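Local coordinates for protein agmatinase (Burkholderia thailandensis, PDB 4DZ4) that probably hydrolyses agmatine to putrescine and urea at a site holding two manganese ions, as a member of the arginase family, at residues L243-I247 against D248-P252. Sequence-based numbering, arbitrary orientation.
Sequences LTFDI and DCLDP. With MN (manganese (II) ion), chain Q; MN (manganese (II) ion), chain P.
Ile247 and Leu250 touch through their branch ends, CD1 of Ile247 lying 3.7 Å from CD1 of Leu250. Beside them the Phe245 ring has CD2 of Leu250 at its edge, while Cys249 comes in obliquely, its SG 5.2 Å from the ring centroid. Helix 300-323 packs against Phe245, Ile247 and Leu250. The chain turns tightly here: Cys249 N donates to Asp246 O (2.9 Å, nearly straight at 166°), and Leu250 N to Ile247 O. Asp246 and Asp248 form the Asp-x-Asp metal motif of the arginase family, at the end of strand 240-246 of the parallel sheet. Asp246 OD2 bridges both manganese ions, 2.2 Å from the one that Asp248 also binds and 2.6 Å from the other; a water links the same pair. Asp248, with CG turned between its backbone N and carbonyl carbon (chi1 78°), grips its ion with both oxygens, OD1 at 2.2 Å and OD2 at 2.5 Å. The backbone N of Asp248 meets Asp246 OD1 from above the carboxylate plane at 3.0 Å, helping to fix the rotation of the bridging group. Asp163 and His165 complete the ion bound by Asp248; Asp163 also reaches the other, alongside His139 and Asp167. The Asp248 carboxylate has a further polar partner in Ala164.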
loop_
_atom_site.group_PDB
_atom_site.type_symbol
_atom_site.label_atom_id
_atom_site.label_comp_id
_atom_site.label_asym_id
_atom_site.label_seq_id
_atom_site.Cartn_x
_atom_site.Cartn_y
_atom_site.Cartn_z
ATOM N N LEU B 243 23.773 -21.769 -10.400
ATOM C CA LEU B 243 22.619 -21.062 -10.972
ATOM C C LEU B 243 22.303 -19.882 -10.078
ATOM O O LEU B 243 22.081 -20.065 -8.878
ATOM C CB LEU B 243 21.421 -22.012 -11.034
ATOM C CG LEU B 243 20.162 -21.518 -11.761
ATOM C CD1 LEU B 243 19.410 -22.665 -12.425
ATOM C CD2 LEU B 243 19.245 -20.766 -10.783
ATOM N N THR B 244 22.266 -18.682 -10.649
ATOM C CA THR B 244 21.989 -17.477 -9.863
ATOM C C THR B 244 20.752 -16.826 -10.456
ATOM O O THR B 244 20.720 -16.515 -11.646
ATOM C CB THR B 244 23.224 -16.534 -9.776
ATOM O OG1 THR B 244 22.883 -15.350 -9.042
ATOM C CG2 THR B 244 23.763 -16.134 -11.173
ATOM N N PHE B 245 19.721 -16.694 -9.642
ATOM C CA PHE B 245 18.445 -16.171 -10.123
ATOM C C PHE B 245 18.143 -14.820 -9.494
ATOM O O PHE B 245 17.779 -14.754 -8.314
ATOM C CB PHE B 245 17.303 -17.156 -9.836
ATOM C CG PHE B 245 16.083 -16.916 -10.684
ATOM C CD1 PHE B 245 15.294 -15.790 -10.468
ATOM C CD2 PHE B 245 15.739 -17.810 -11.724
ATOM C CE1 PHE B 245 14.174 -15.520 -11.262
ATOM C CE2 PHE B 245 14.602 -17.574 -12.497
ATOM C CZ PHE B 245 13.816 -16.425 -12.272
ATOM N N ASP B 246 18.278 -13.760 -10.282
ATOM C CA ASP B 246 17.905 -12.405 -9.843
ATOM C C ASP B 246 16.415 -12.278 -10.172
ATOM O O ASP B 246 16.037 -12.409 -11.316
ATOM C CB ASP B 246 18.793 -11.383 -10.575
ATOM C CG ASP B 246 18.451 -9.888 -10.238
ATOM O OD1 ASP B 246 17.361 -9.609 -9.703
ATOM O OD2 ASP B 246 19.288 -9.007 -10.551
ATOM N N ILE B 247 15.574 -12.091 -9.152
ATOM C CA ILE B 247 14.124 -12.014 -9.337
ATOM C C ILE B 247 13.695 -10.948 -10.368
ATOM O O ILE B 247 12.630 -11.081 -10.987
ATOM C CB ILE B 247 13.399 -11.857 -7.979
ATOM C CG1 ILE B 247 11.957 -12.458 -8.040
ATOM C CG2 ILE B 247 13.447 -10.386 -7.494
ATOM C CD1 ILE B 247 11.856 -13.940 -8.370
ATOM N N ASP B 248 14.542 -9.946 -10.607
ATOM C CA ASP B 248 14.226 -8.931 -11.637
ATOM C C ASP B 248 14.336 -9.454 -13.075
ATOM O O ASP B 248 14.034 -8.736 -14.028
ATOM C CB ASP B 248 14.989 -7.604 -11.409
ATOM C CG ASP B 248 16.477 -7.633 -11.853
ATOM O OD1 ASP B 248 17.215 -6.764 -11.320
ATOM O OD2 ASP B 248 16.919 -8.476 -12.671
ATOM N N CYS B 249 14.747 -10.721 -13.219
ATOM C CA CYS B 249 14.560 -11.440 -14.505
ATOM C C CYS B 249 13.041 -11.378 -14.887
ATOM O O CYS B 249 12.682 -11.160 -16.047
ATOM C CB CYS B 249 14.978 -12.906 -14.329
ATOM S SG CYS B 249 14.786 -13.848 -15.859
ATOM N N LEU B 250 12.181 -11.523 -13.884
ATOM C CA LEU B 250 10.745 -11.494 -14.110
ATOM C C LEU B 250 10.312 -10.059 -14.405
ATOM O O LEU B 250 10.908 -9.104 -13.889
ATOM C CB LEU B 250 9.988 -12.020 -12.867
ATOM C CG LEU B 250 10.409 -13.424 -12.438
ATOM C CD1 LEU B 250 9.573 -13.902 -11.247
ATOM C CD2 LEU B 250 10.295 -14.415 -13.590
ATOM N N ASP B 251 9.298 -9.923 -15.251
ATOM C CA ASP B 251 8.708 -8.619 -15.490
ATOM C C ASP B 251 8.275 -7.996 -14.169
ATOM O O ASP B 251 7.845 -8.714 -13.283
ATOM C CB ASP B 251 7.510 -8.721 -16.437
ATOM C CG ASP B 251 7.111 -7.339 -16.966
ATOM O OD1 ASP B 251 7.720 -6.850 -17.942
ATOM O OD2 ASP B 251 6.254 -6.714 -16.317
ATOM N N PRO B 252 8.364 -6.663 -14.051
ATOM C CA PRO B 252 7.833 -5.987 -12.840
ATOM C C PRO B 252 6.387 -6.334 -12.482
ATOM O O PRO B 252 6.010 -6.219 -11.310
ATOM C CB PRO B 252 7.994 -4.494 -13.182
ATOM C CG PRO B 252 9.259 -4.465 -14.073
ATOM C CD PRO B 252 9.132 -5.737 -14.916
HETATM MN MN MN Q . 19.130 -7.489 -12.078
HETATM MN MN MN P . 21.826 -8.882 -10.987
HETATM O O HOH W 1 21.125 -7.174 -11.605
#